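Local structure of genome packaging NTPase B204 (Sulfolobus turreted icosahedral virus 2, 4KFU) at residues Tyr24-Leu29 with Ile34-Asp39; Asp40-Leu43 with Ser48-Ser51; Ala87-Ser92 with Ile119-His124; Lys170-Glu175 with Leu189-Asn194. The protein probably hydrolyses nucleoside triphosphates, as a P-loop ATPase of the FtsK-HerA superfamily, to power packaging of the viral DNA genome into the capsid. All blocks are in the same frame, centred on the assembly; numbering follows the deposited sequence. Where two conformers were deposited one is given.

How the interactions relate
Interaction 1 is the buried one: apolar side chains of helix 17-31 lie against strand 35-40 of the central sheet. Interaction 2 follows directly along the chain, where that strand ends in a loop; here polar bonds replace packing, and Tyr-50 still touches Ile-38 of interaction 1. The two share the zinc site through Asp-39 and His-41. Interaction 3 lies at the surface and is a single salt bridge between two helices, although helix 78-95 also meets interaction 1, where His-91 and Ser-88 reach Ser-35 and Ile-37. Interaction 4 touches none of the others; it packs a helix-linking turn on a tyrosine of strand 188-192, toward the far end of the same sheet.

Interaction 1: residues Tyr24-Leu29 with Ile34-Asp39; sequences YFIPVL and ISYIID. With ZN (zinc ion), chain L.
The methyl CG2 of Ile-26 sits against the phenol end of Tyr-36, 3.5 Å from its OH and 3.7 Å from CE2, while CG1 of the same isoleucine lies over one face of the ring, offset toward the rim. The two side chains cross at about a right angle. Beyond CG1, Ile-26 meets the next inward-facing residue of the strand tip to tip, its CD1 4.1 Å from CD1 of Ile-38. Leu-29 divides its two methyls: CD2 packs on CG2 of Ile-34 at 3.8 Å, and CD1 approaches the Tyr-36 ring obliquely, 4.4 Å from CD2 of Tyr-36.

One backbone bond joins the segments, Ile-34 N to Leu-29 O at 2.9 Å. This bond ties the start of segment 34-39 to the helix across a short connection. Tyr-36 carries CG between its backbone N and carbonyl carbon (chi1 58°), which raises the ring toward the helix; its hydroxyl is bonded to the carbonyl of Phe-53, so the polar end is satisfied within this buried layer. At the other end of the strand Asp-39 chelates zinc through both carboxylate oxygens.

The axes of helix and strand segments approach to 9.3 Å and run roughly antiparallel, at 146°, as the chain turns back from helix 17-31 into the sheet. Strand 35-40 lies between strands 68-72 and 98-102; Ile-26 and Leu-29 also rest on the latter, and helix 78-95 covers Ile-37.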
loop_
_atom_site.group_PDB
_atom_site.type_symbol
_atom_site.label_atom_id
_atom_site.label_comp_id
_atom_site.label_asym_id
_atom_site.label_seq_id
_atom_site.Cartn_x
_atom_site.Cartn_y
_atom_site.Cartn_z
ATOM N N TYR A 24 -4.125 -8.455 8.995
ATOM C CA TYR A 24 -2.985 -8.094 9.819
ATOM C C TYR A 24 -2.869 -6.586 10.010
ATOM O O TYR A 24 -2.983 -6.090 11.133
ATOM C CB TYR A 24 -1.666 -8.647 9.286
ATOM C CG TYR A 24 -0.523 -8.119 10.113
ATOM C CD1 TYR A 24 -0.318 -8.573 11.408
ATOM C CD2 TYR A 24 0.317 -7.133 9.623
ATOM C CE1 TYR A 24 0.709 -8.080 12.183
ATOM C CE2 TYR A 24 1.347 -6.629 10.394
ATOM C CZ TYR A 24 1.538 -7.109 11.672
ATOM O OH TYR A 24 2.564 -6.616 12.442
ATOM N N PHE A 25 -2.625 -5.861 8.919
ATOM C CA PHE A 25 -2.422 -4.414 9.013
ATOM C C PHE A 25 -3.602 -3.648 9.624
ATOM O O PHE A 25 -3.423 -2.935 10.604
ATOM C CB PHE A 25 -2.017 -3.827 7.659
ATOM C CG PHE A 25 -0.619 -4.218 7.227
ATOM C CD1 PHE A 25 0.492 -3.660 7.849
ATOM C CD2 PHE A 25 -0.418 -5.151 6.211
ATOM C CE1 PHE A 25 1.796 -4.020 7.469
ATOM C CE2 PHE A 25 0.883 -5.511 5.809
ATOM C CZ PHE A 25 1.987 -4.950 6.442
ATOM N N ILE A 26 -4.794 -3.795 9.052
ATOM C CA ILE A 26 -5.984 -3.118 9.584
ATOM C C ILE A 26 -6.281 -3.403 11.067
ATOM O O ILE A 26 -6.479 -2.459 11.833
ATOM C CB ILE A 26 -7.233 -3.336 8.698
ATOM C CG1 ILE A 26 -7.116 -2.495 7.426
ATOM C CG2 ILE A 26 -8.515 -2.991 9.474
ATOM C CD1 ILE A 26 -8.112 -2.863 6.358
ATOM N N PRO A 27 -6.291 -4.690 11.486
ATOM C CA PRO A 27 -6.475 -4.959 12.919
ATOM C C PRO A 27 -5.420 -4.297 13.806
ATOM O O PRO A 27 -5.779 -3.757 14.857
ATOM C CB PRO A 27 -6.342 -6.482 13.005
ATOM C CG PRO A 27 -6.800 -6.960 11.673
ATOM C CD PRO A 27 -6.298 -5.940 10.699
ATOM N N VAL A 28 -4.152 -4.333 13.397
ATOM C CA VAL A 28 -3.077 -3.769 14.220
ATOM C C VAL A 28 -3.196 -2.250 14.337
ATOM O O VAL A 28 -2.958 -1.668 15.404
ATOM C CB VAL A 28 -1.681 -4.142 13.684
ATOM C CG1 VAL A 28 -0.600 -3.361 14.410
ATOM C CG2 VAL A 28 -1.441 -5.635 13.844
ATOM N N LEU A 29 -3.570 -1.612 13.233
ATOM C CA LEU A 29 -3.789 -0.177 13.242
ATOM C C LEU A 29 -4.899 0.155 14.218
ATOM O O LEU A 29 -4.696 0.943 15.142
ATOM C CB LEU A 29 -4.132 0.329 11.843
ATOM C CG LEU A 29 -2.945 0.223 10.892
ATOM C CD1 LEU A 29 -3.322 0.676 9.483
ATOM C CD2 LEU A 29 -1.785 1.030 11.444
ATOM N N ILE A 34 -5.038 3.842 15.470
ATOM C CA ILE A 34 -4.506 4.578 14.322
ATOM C C ILE A 34 -5.536 4.595 13.187
ATOM O O ILE A 34 -6.009 3.542 12.749
ATOM C CB ILE A 34 -3.176 3.963 13.838
ATOM C CG1 ILE A 34 -2.087 4.172 14.895
ATOM C CG2 ILE A 34 -2.748 4.578 12.509
ATOM C CD1 ILE A 34 -0.924 3.202 14.786
ATOM N N SER A 35 -5.871 5.791 12.713
ATOM C CA SER A 35 -6.890 5.945 11.683
ATOM C C SER A 35 -6.377 5.512 10.309
ATOM O O SER A 35 -5.171 5.469 10.064
ATOM C CB SER A 35 -7.356 7.402 11.609
ATOM O OG SER A 35 -6.319 8.241 11.136
ATOM N N TYR A 36 -7.301 5.178 9.414
ATOM C CA TYR A 36 -6.911 4.878 8.045
ATOM C C TYR A 36 -7.930 5.331 7.009
ATOM O O TYR A 36 -9.135 5.457 7.290
ATOM C CB TYR A 36 -6.552 3.392 7.867
ATOM C CG TYR A 36 -7.655 2.417 8.231
ATOM C CD1 TYR A 36 -8.771 2.254 7.412
ATOM C CD2 TYR A 36 -7.565 1.631 9.373
ATOM C CE1 TYR A 36 -9.773 1.358 7.736
ATOM C CE2 TYR A 36 -8.563 0.734 9.702
ATOM C CZ TYR A 36 -9.664 0.606 8.879
ATOM O OH TYR A 36 -10.659 -0.294 9.191
ATOM N N ILE A 37 -7.415 5.586 5.811
ATOM C CA ILE A 37 -8.206 5.922 4.641
ATOM C C ILE A 37 -7.886 4.883 3.571
ATOM O O ILE A 37 -6.703 4.686 3.225
ATOM C CB ILE A 37 -7.821 7.319 4.098
ATOM C CG1 ILE A 37 -7.927 8.376 5.201
ATOM C CG2 ILE A 37 -8.678 7.689 2.895
ATOM C CD1 ILE A 37 -7.312 9.712 4.828
ATOM N N ILE A 38 -8.910 4.206 3.048
ATOM C CA ILE A 38 -8.672 3.223 1.990
ATOM C C ILE A 38 -9.133 3.700 0.612
ATOM O O ILE A 38 -10.330 3.964 0.397
ATOM C CB ILE A 38 -9.371 1.876 2.292
ATOM C CG1 ILE A 38 -8.989 1.371 3.689
ATOM C CG2 ILE A 38 -9.029 0.853 1.222
ATOM C CD1 ILE A 38 -9.741 0.100 4.109
ATOM N N ASP A 39 -8.180 3.791 -0.316
ATOM C CA ASP A 39 -8.448 4.103 -1.721
ATOM C C ASP A 39 -8.724 2.779 -2.430
ATOM O O ASP A 39 -7.797 2.012 -2.722
ATOM C CB ASP A 39 -7.233 4.835 -2.316
ATOM C CG ASP A 39 -7.357 5.116 -3.815
ATOM O OD1 ASP A 39 -8.471 5.099 -4.368
ATOM O OD2 ASP A 39 -6.312 5.360 -4.467
HETATM ZN ZN ZN L . -7.402 5.477 -6.446
#

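Interaction 2: residues Asp40-Leu43 with Ser48-Ser51; sequences DHNL and SEYS. With ZN (zinc ion), chain L.
Asp-40 reaches across to the turn 48-51 with one carboxylate oxygen, and two of the polar contacts across the segments meet on it. OD2 accepts the backbone N-H of Tyr-50 at 2.7 Å, met nearly along the C-O axis, and lies 2.9 Å from OG of Ser-48. It also sits at the edge of the Tyr-50 ring, near the ring plane. The carboxylate swings out because CG is anti to the backbone N (chi1 -166°), and its second oxygen turns back on its own segment: OD1 accepts from Asn-42 N at 3.0 Å, closing an Asx turn that helps fix the rotation of the group.

Backbone pairing adds a bond from Glu-49 N to Asn-42 O, 2.9 Å long, and a single bridge between Leu-43 and Ser-48. Within 48-51, a type I beta turn, Ser-48 N donates to OG of Ser-51.

Between side chains, Asn-42 and Glu-49 lie alongside one another with the amide and carboxylate planes nearly parallel (3° apart) but stepped, not in one plane, and ND2 and OE1 are joined by only a weak bond of 3.4 Å. The stronger partner of Glu-49 is Lys-22, which forms a salt bridge with OE2 and also a cation-pi contact with the Tyr-50 ring; the hydroxyl of Tyr-50 is bonded to Asp-103.

Facing away from the turn, His-41 binds zinc through NE2 at 2.1 Å, and Asp-39, Asp-73 and His-108 complete the site. With Asn-42 near the bound nucleotide analogue and Glu-49 near magnesium, this loop beyond strand 35-40 borders the nucleotide site of the P-loop fold.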
loop_
_atom_site.group_PDB
_atom_site.type_symbol
_atom_site.label_atom_id
_atom_site.label_comp_id
_atom_site.label_asym_id
_atom_site.label_seq_id
_atom_site.Cartn_x
_atom_site.Cartn_y
_atom_site.Cartn_z
ATOM N N ASP A 40 -10.006 2.513 -2.686
ATOM C CA ASP A 40 -10.499 1.203 -3.158
ATOM C C ASP A 40 -10.907 1.271 -4.636
ATOM O O ASP A 40 -11.697 2.137 -5.035
ATOM C CB ASP A 40 -11.711 0.805 -2.299
ATOM C CG ASP A 40 -12.114 -0.671 -2.446
ATOM O OD1 ASP A 40 -11.744 -1.336 -3.440
ATOM O OD2 ASP A 40 -12.837 -1.162 -1.553
ATOM N N HIS A 41 -10.387 0.359 -5.451
ATOM C CA HIS A 41 -10.668 0.389 -6.884
ATOM C C HIS A 41 -11.536 -0.771 -7.367
ATOM O O HIS A 41 -11.915 -0.824 -8.541
ATOM C CB HIS A 41 -9.351 0.431 -7.669
ATOM C CG HIS A 41 -8.444 1.545 -7.239
ATOM N ND1 HIS A 41 -7.424 1.365 -6.328
ATOM C CD2 HIS A 41 -8.440 2.858 -7.559
ATOM C CE1 HIS A 41 -6.809 2.520 -6.130
ATOM N NE2 HIS A 41 -7.413 3.446 -6.859
ATOM N N ASN A 42 -11.863 -1.681 -6.456
ATOM C CA ASN A 42 -12.547 -2.924 -6.815
ATOM C C ASN A 42 -14.007 -2.976 -6.381
ATOM O O ASN A 42 -14.301 -3.085 -5.183
ATOM C CB ASN A 42 -11.819 -4.121 -6.206
ATOM C CG ASN A 42 -10.573 -4.495 -6.967
ATOM O OD1 ASN A 42 -10.189 -3.822 -7.925
ATOM N ND2 ASN A 42 -9.921 -5.577 -6.539
ATOM N N LEU A 43 -14.911 -2.922 -7.358
ATOM C CA LEU A 43 -16.343 -3.060 -7.088
ATOM C C LEU A 43 -16.745 -4.513 -6.853
ATOM O O LEU A 43 -16.207 -5.432 -7.474
ATOM C CB LEU A 43 -17.174 -2.486 -8.235
ATOM C CG LEU A 43 -17.401 -0.979 -8.224
ATOM C CD1 LEU A 43 -18.370 -0.570 -9.341
ATOM C CD2 LEU A 43 -17.911 -0.531 -6.856
ATOM N N SER A 48 -17.919 -2.064 -2.471
ATOM C CA SER A 48 -16.569 -2.328 -2.951
ATOM C C SER A 48 -15.842 -3.269 -2.001
ATOM O O SER A 48 -16.335 -3.562 -0.906
ATOM C CB SER A 48 -15.794 -1.022 -3.125
ATOM O OG SER A 48 -15.633 -0.361 -1.885
ATOM N N GLU A 49 -14.666 -3.735 -2.415
ATOM C CA GLU A 49 -13.974 -4.794 -1.679
ATOM C C GLU A 49 -13.817 -4.484 -0.194
ATOM O O GLU A 49 -14.007 -5.355 0.659
ATOM C CB GLU A 49 -12.606 -5.090 -2.295
ATOM C CG GLU A 49 -11.765 -6.022 -1.418
ATOM C CD GLU A 49 -10.537 -6.565 -2.127
ATOM O OE1 GLU A 49 -10.100 -5.955 -3.136
ATOM O OE2 GLU A 49 -10.007 -7.604 -1.666
ATOM N N TYR A 50 -13.514 -3.232 0.124
ATOM C CA TYR A 50 -13.245 -2.877 1.518
ATOM C C TYR A 50 -14.419 -2.189 2.238
ATOM O O TYR A 50 -14.229 -1.637 3.326
ATOM C CB TYR A 50 -11.997 -1.987 1.593
ATOM C CG TYR A 50 -10.695 -2.732 1.348
ATOM C CD1 TYR A 50 -9.974 -3.285 2.406
ATOM C CD2 TYR A 50 -10.187 -2.872 0.065
ATOM C CE1 TYR A 50 -8.761 -3.970 2.183
ATOM C CE2 TYR A 50 -8.982 -3.553 -0.167
ATOM C CZ TYR A 50 -8.278 -4.093 0.897
ATOM O OH TYR A 50 -7.090 -4.769 0.658
ATOM N N SER A 51 -15.619 -2.243 1.653
ATOM C CA SER A 51 -16.803 -1.583 2.235
ATOM C C SER A 51 -17.030 -1.863 3.722
ATOM O O SER A 51 -17.455 -0.991 4.469
ATOM C CB SER A 51 -18.073 -1.936 1.447
ATOM O OG SER A 51 -18.129 -1.211 0.235
HETATM ZN ZN ZN L . -7.402 5.477 -6.446
#

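Interaction 3: residues Ala87-Ser92 with Ile119-His124; sequences ASKLHS and IDEALH
Segments 87-92 and 119-124 are both helical and well separated, their nearest CA atoms, those of Lys-89 and Ala-122, lying 10.2 Å apart. Two long side chains span the gap from opposite directions. Lys-89 brings NZ to the carboxylate of Glu-121 and forms a salt bridge, 2.8 Å from OE1. That oxygen is met on its syn lone pair, facing OE2, which leaves NZ also within 3.0 Å of OE2, in a weaker bond. The ammonium is thus held across the fork of the carboxylate.

In Lys-89 the bend at chi3 (-73°) turns CE and NZ toward the carboxylate, while CD, before the bend, already lies 3.4 Å from OE2 of Glu-121, so the methylene part follows the acid as well as the charged end. Glu-121 answers with a chain extended beyond CG. Its OE1 has a second donor in NE1 of Trp-85, one turn before Lys-89 on the same helix; two groups from helix 78-95 therefore grip this one oxygen, and both would be expected to favour the charged form of the acid.

Nearer the backbone, the aliphatic part of Lys-89 rests on Leu-131 and Ala-129, and Ser-92 reaches the carbonyl of Gly-130, so the helix is seated on the start of strand 131-137. The arrangement is a surface interhelical salt bridge, linking helices 78-95 and 117-124 on the alpha/beta domain of this P-loop NTPase.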
loop_
_atom_site.group_PDB
_atom_site.type_symbol
_atom_site.label_atom_id
_atom_site.label_comp_id
_atom_site.label_asym_id
_atom_site.label_seq_id
_atom_site.Cartn_x
_atom_site.Cartn_y
_atom_site.Cartn_z
ATOM N N ALA A 87 -7.030 15.887 0.925
ATOM C CA ALA A 87 -8.040 15.533 1.930
ATOM C C ALA A 87 -7.430 14.650 3.018
ATOM O O ALA A 87 -7.800 14.741 4.191
ATOM C CB ALA A 87 -9.244 14.840 1.277
ATOM N N SER A 88 -6.496 13.779 2.633
ATOM C CA SER A 88 -5.841 12.909 3.613
ATOM C C SER A 88 -4.981 13.694 4.594
ATOM O O SER A 88 -4.928 13.368 5.773
ATOM C CB SER A 88 -4.983 11.839 2.908
ATOM O OG SER A 88 -5.786 10.971 2.120
ATOM N N LYS A 89 -4.274 14.699 4.090
ATOM C CA LYS A 89 -3.463 15.571 4.942
ATOM C C LYS A 89 -4.325 16.306 5.984
ATOM O O LYS A 89 -3.956 16.413 7.156
ATOM C CB LYS A 89 -2.662 16.557 4.088
ATOM C CG LYS A 89 -1.466 15.920 3.373
ATOM C CD LYS A 89 -0.469 16.959 2.853
ATOM C CE LYS A 89 -0.992 17.701 1.645
ATOM N NZ LYS A 89 0.070 18.586 1.076
ATOM N N LEU A 90 -5.484 16.796 5.557
ATOM C CA LEU A 90 -6.399 17.447 6.501
ATOM C C LEU A 90 -6.988 16.432 7.482
ATOM O O LEU A 90 -7.111 16.714 8.676
ATOM C CB LEU A 90 -7.484 18.240 5.765
ATOM C CG LEU A 90 -6.938 19.451 4.988
ATOM C CD1 LEU A 90 -8.007 20.092 4.097
ATOM C CD2 LEU A 90 -6.341 20.494 5.930
ATOM N N HIS A 91 -7.328 15.245 6.980
ATOM C CA HIS A 91 -7.728 14.149 7.856
ATOM C C HIS A 91 -6.675 13.909 8.938
ATOM O O HIS A 91 -7.010 13.674 10.097
ATOM C CB HIS A 91 -7.922 12.868 7.044
ATOM C CG HIS A 91 -8.185 11.655 7.879
ATOM N ND1 HIS A 91 -9.406 11.013 7.885
ATOM C CD2 HIS A 91 -7.389 10.956 8.723
ATOM C CE1 HIS A 91 -9.350 9.974 8.702
ATOM N NE2 HIS A 91 -8.141 9.924 9.228
ATOM N N SER A 92 -5.401 13.964 8.553
ATOM C CA SER A 92 -4.300 13.710 9.480
ATOM C C SER A 92 -4.161 14.818 10.525
ATOM O O SER A 92 -3.773 14.563 11.676
ATOM C CB SER A 92 -2.980 13.536 8.709
ATOM O OG SER A 92 -1.883 13.455 9.601
ATOM N N ILE A 119 2.159 12.741 -5.704
ATOM C CA ILE A 119 2.983 11.532 -5.701
ATOM C C ILE A 119 4.356 11.826 -5.110
ATOM O O ILE A 119 4.848 11.083 -4.263
ATOM C CB ILE A 119 3.166 10.948 -7.123
ATOM C CG1 ILE A 119 1.809 10.577 -7.736
ATOM C CG2 ILE A 119 4.089 9.729 -7.097
ATOM C CD1 ILE A 119 1.038 9.558 -6.938
ATOM N N ASP A 120 4.973 12.917 -5.552
ATOM C CA ASP A 120 6.275 13.279 -5.021
ATOM C C ASP A 120 6.220 13.498 -3.518
ATOM O O ASP A 120 7.091 13.030 -2.772
ATOM C CB ASP A 120 6.831 14.522 -5.704
ATOM C CG ASP A 120 8.287 14.747 -5.366
ATOM O OD1 ASP A 120 9.125 13.994 -5.907
ATOM O OD2 ASP A 120 8.591 15.634 -4.542
ATOM N N GLU A 121 5.192 14.201 -3.058
ATOM C CA GLU A 121 5.047 14.418 -1.624
ATOM C C GLU A 121 4.821 13.112 -0.858
ATOM O O GLU A 121 5.371 12.912 0.230
ATOM C CB GLU A 121 3.885 15.387 -1.351
ATOM C CG GLU A 121 4.062 16.175 -0.075
ATOM C CD GLU A 121 2.818 16.950 0.336
ATOM O OE1 GLU A 121 2.039 17.359 -0.550
ATOM O OE2 GLU A 121 2.627 17.145 1.556
ATOM N N ALA A 122 3.994 12.236 -1.427
ATOM C CA ALA A 122 3.661 10.980 -0.782
ATOM C C ALA A 122 4.924 10.154 -0.540
ATOM O O ALA A 122 5.067 9.507 0.502
ATOM C CB ALA A 122 2.689 10.206 -1.641
ATOM N N LEU A 123 5.836 10.172 -1.509
ATOM C CA LEU A 123 7.021 9.300 -1.451
ATOM C C LEU A 123 8.218 9.953 -0.758
ATOM O O LEU A 123 9.162 9.264 -0.386
ATOM C CB LEU A 123 7.424 8.848 -2.864
ATOM C CG LEU A 123 6.489 7.918 -3.636
ATOM C CD1 LEU A 123 7.139 7.523 -4.961
ATOM C CD2 LEU A 123 6.123 6.653 -2.834
ATOM N N HIS A 124 8.198 11.275 -0.592
ATOM C CA HIS A 124 9.343 11.952 0.025
ATOM C C HIS A 124 9.029 12.752 1.293
ATOM O O HIS A 124 9.925 13.047 2.082
ATOM C CB HIS A 124 10.047 12.872 -0.989
ATOM C CG HIS A 124 10.572 12.160 -2.194
ATOM N ND1 HIS A 124 9.895 12.123 -3.387
ATOM C CD2 HIS A 124 11.719 11.457 -2.382
ATOM C CE1 HIS A 124 10.597 11.427 -4.269
ATOM N NE2 HIS A 124 11.704 11.012 -3.681
#

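Interaction 4: residues Lys170-Glu175 with Leu189-Asn194; sequences KYISAE and LIYDVN
Tyr-191 lays its ring against the turn between two helices, with CB of Ser-173 over one face. This is a CH-pi contact: CB stands 4.0 Å from the ring centroid, 27° off the normal, and comes closest to CE1, at 3.6 Å. A second group, the methyl CG2 of Ile-172, approaches the ring obliquely, nearest the ortho carbon CD2 (3.6 Å), as the isoleucine and tyrosine side chains run antiparallel alongside one another. The carbonyl oxygen of Ile-172 lies 3.5 Å from Tyr-191 OH. With CG anti to the backbone N (chi1 -178°), the phenol extends from strand 188-192 to the point where helix 162-171 has ended and the next helix begins.

Ser-173 has two roles there. It is the N-cap of helix 174-179, its OG accepting a weak bond from Glu-175 N, while its CB carries the contact with the ring. Ile-172 continues inward to Ile-154 and Met-156 of the adjoining strand 153-156, and Tyr-191 also touches Ile-198 on the other neighbouring strand. Past the tyrosine, the strand ends in an Asx turn, where OD1 of Asp-192 accepts from Asn-194 N at 2.9 Å.

Contact between the two segments therefore rests on dispersion and CH-pi packing with no directional polar bond between them, so the ring seats the interhelical turn on the sheet by shape, whereas capping and Asx bonds order each segment separately.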
loop_
_atom_site.group_PDB
_atom_site.type_symbol
_atom_site.label_atom_id
_atom_site.label_comp_id
_atom_site.label_asym_id
_atom_site.label_seq_id
_atom_site.Cartn_x
_atom_site.Cartn_y
_atom_site.Cartn_z
ATOM N N LYS A 170 17.522 -5.386 -8.762
ATOM C CA LYS A 170 18.024 -4.055 -9.104
ATOM C C LYS A 170 17.542 -2.945 -8.164
ATOM O O LYS A 170 18.285 -1.983 -7.898
ATOM C CB LYS A 170 17.661 -3.742 -10.571
ATOM C CG LYS A 170 18.133 -2.378 -11.110
ATOM C CD LYS A 170 17.905 -2.312 -12.624
ATOM C CE LYS A 170 18.149 -0.909 -13.207
ATOM N NZ LYS A 170 19.583 -0.501 -13.136
ATOM N N TYR A 171 16.319 -3.069 -7.648
ATOM C CA TYR A 171 15.708 -1.938 -6.935
ATOM C C TYR A 171 15.403 -2.228 -5.483
ATOM O O TYR A 171 15.011 -1.328 -4.738
ATOM C CB TYR A 171 14.398 -1.503 -7.603
ATOM C CG TYR A 171 14.546 -1.048 -9.021
ATOM C CD1 TYR A 171 15.318 0.065 -9.340
ATOM C CD2 TYR A 171 13.901 -1.721 -10.046
ATOM C CE1 TYR A 171 15.445 0.488 -10.660
ATOM C CE2 TYR A 171 14.015 -1.304 -11.358
ATOM C CZ TYR A 171 14.782 -0.198 -11.654
ATOM O OH TYR A 171 14.892 0.186 -12.957
ATOM N N ILE A 172 15.528 -3.486 -5.090
ATOM C CA ILE A 172 15.169 -3.891 -3.741
ATOM C C ILE A 172 16.358 -4.611 -3.097
ATOM O O ILE A 172 17.068 -4.027 -2.278
ATOM C CB ILE A 172 13.926 -4.813 -3.727
ATOM C CG1 ILE A 172 12.715 -4.096 -4.342
ATOM C CG2 ILE A 172 13.606 -5.258 -2.301
ATOM C CD1 ILE A 172 11.482 -5.004 -4.448
ATOM N N SER A 173 16.577 -5.875 -3.468
ATOM C CA SER A 173 17.689 -6.644 -2.919
ATOM C C SER A 173 17.907 -7.951 -3.683
ATOM O O SER A 173 16.962 -8.701 -3.938
ATOM C CB SER A 173 17.437 -6.947 -1.443
ATOM O OG SER A 173 18.355 -7.921 -0.971
ATOM N N ALA A 174 19.155 -8.237 -4.039
ATOM C CA ALA A 174 19.474 -9.485 -4.733
ATOM C C ALA A 174 19.252 -10.716 -3.847
ATOM O O ALA A 174 18.946 -11.810 -4.345
ATOM C CB ALA A 174 20.913 -9.446 -5.268
ATOM N N GLU A 175 19.406 -10.539 -2.537
ATOM C CA GLU A 175 19.090 -11.601 -1.577
ATOM C C GLU A 175 17.576 -11.890 -1.557
ATOM O O GLU A 175 17.157 -13.037 -1.431
ATOM C CB GLU A 175 19.574 -11.205 -0.175
ATOM C CG GLU A 175 19.433 -12.302 0.899
ATOM C CD GLU A 175 19.748 -11.799 2.318
ATOM O OE1 GLU A 175 20.346 -10.705 2.461
ATOM O OE2 GLU A 175 19.397 -12.498 3.297
ATOM N N LEU A 189 7.951 -12.765 2.209
ATOM C CA LEU A 189 9.237 -12.201 2.591
ATOM C C LEU A 189 9.066 -10.726 2.974
ATOM O O LEU A 189 8.387 -9.966 2.290
ATOM C CB LEU A 189 10.208 -12.346 1.408
ATOM C CG LEU A 189 11.649 -11.878 1.476
ATOM C CD1 LEU A 189 12.463 -12.729 0.525
ATOM C CD2 LEU A 189 11.788 -10.416 1.093
ATOM N N ILE A 190 9.686 -10.331 4.074
ATOM C CA ILE A 190 9.644 -8.948 4.516
ATOM C C ILE A 190 11.047 -8.368 4.441
ATOM O O ILE A 190 11.930 -8.797 5.182
ATOM C CB ILE A 190 9.174 -8.850 5.973
ATOM C CG1 ILE A 190 7.800 -9.500 6.135
ATOM C CG2 ILE A 190 9.165 -7.398 6.434
ATOM C CD1 ILE A 190 7.419 -9.745 7.588
ATOM N N TYR A 191 11.243 -7.408 3.540
ATOM C CA TYR A 191 12.505 -6.693 3.420
ATOM C C TYR A 191 12.406 -5.331 4.082
ATOM O O TYR A 191 11.553 -4.510 3.720
ATOM C CB TYR A 191 12.891 -6.505 1.951
ATOM C CG TYR A 191 14.220 -5.813 1.746
ATOM C CD1 TYR A 191 15.416 -6.438 2.088
ATOM C CD2 TYR A 191 14.282 -4.544 1.199
ATOM C CE1 TYR A 191 16.645 -5.799 1.894
ATOM C CE2 TYR A 191 15.494 -3.900 1.002
ATOM C CZ TYR A 191 16.673 -4.534 1.350
ATOM O OH TYR A 191 17.877 -3.890 1.152
ATOM N N ASP A 192 13.285 -5.103 5.052
ATOM C CA ASP A 192 13.418 -3.805 5.687
ATOM C C ASP A 192 14.400 -2.998 4.860
ATOM O O ASP A 192 15.584 -3.320 4.788
ATOM C CB ASP A 192 13.902 -3.967 7.128
ATOM C CG ASP A 192 13.845 -2.671 7.916
ATOM O OD1 ASP A 192 14.265 -1.611 7.389
ATOM O OD2 ASP A 192 13.375 -2.721 9.071
ATOM N N VAL A 193 13.895 -1.958 4.211
ATOM C CA VAL A 193 14.705 -1.167 3.303
ATOM C C VAL A 193 15.812 -0.431 4.057
ATOM O O VAL A 193 16.904 -0.218 3.536
ATOM C CB VAL A 193 13.828 -0.151 2.549
ATOM C CG1 VAL A 193 14.664 0.733 1.625
ATOM C CG2 VAL A 193 12.744 -0.872 1.758
ATOM N N ASN A 194 15.524 -0.041 5.293
ATOM C CA ASN A 194 16.444 0.812 6.036
ATOM C C ASN A 194 17.601 0.012 6.631
ATOM O O ASN A 194 18.759 0.428 6.564
ATOM C CB ASN A 194 15.687 1.599 7.109
ATOM C CG ASN A 194 14.719 2.619 6.510
ATOM O OD1 ASN A 194 15.095 3.402 5.635
ATOM N ND2 ASN A 194 13.468 2.601 6.968
#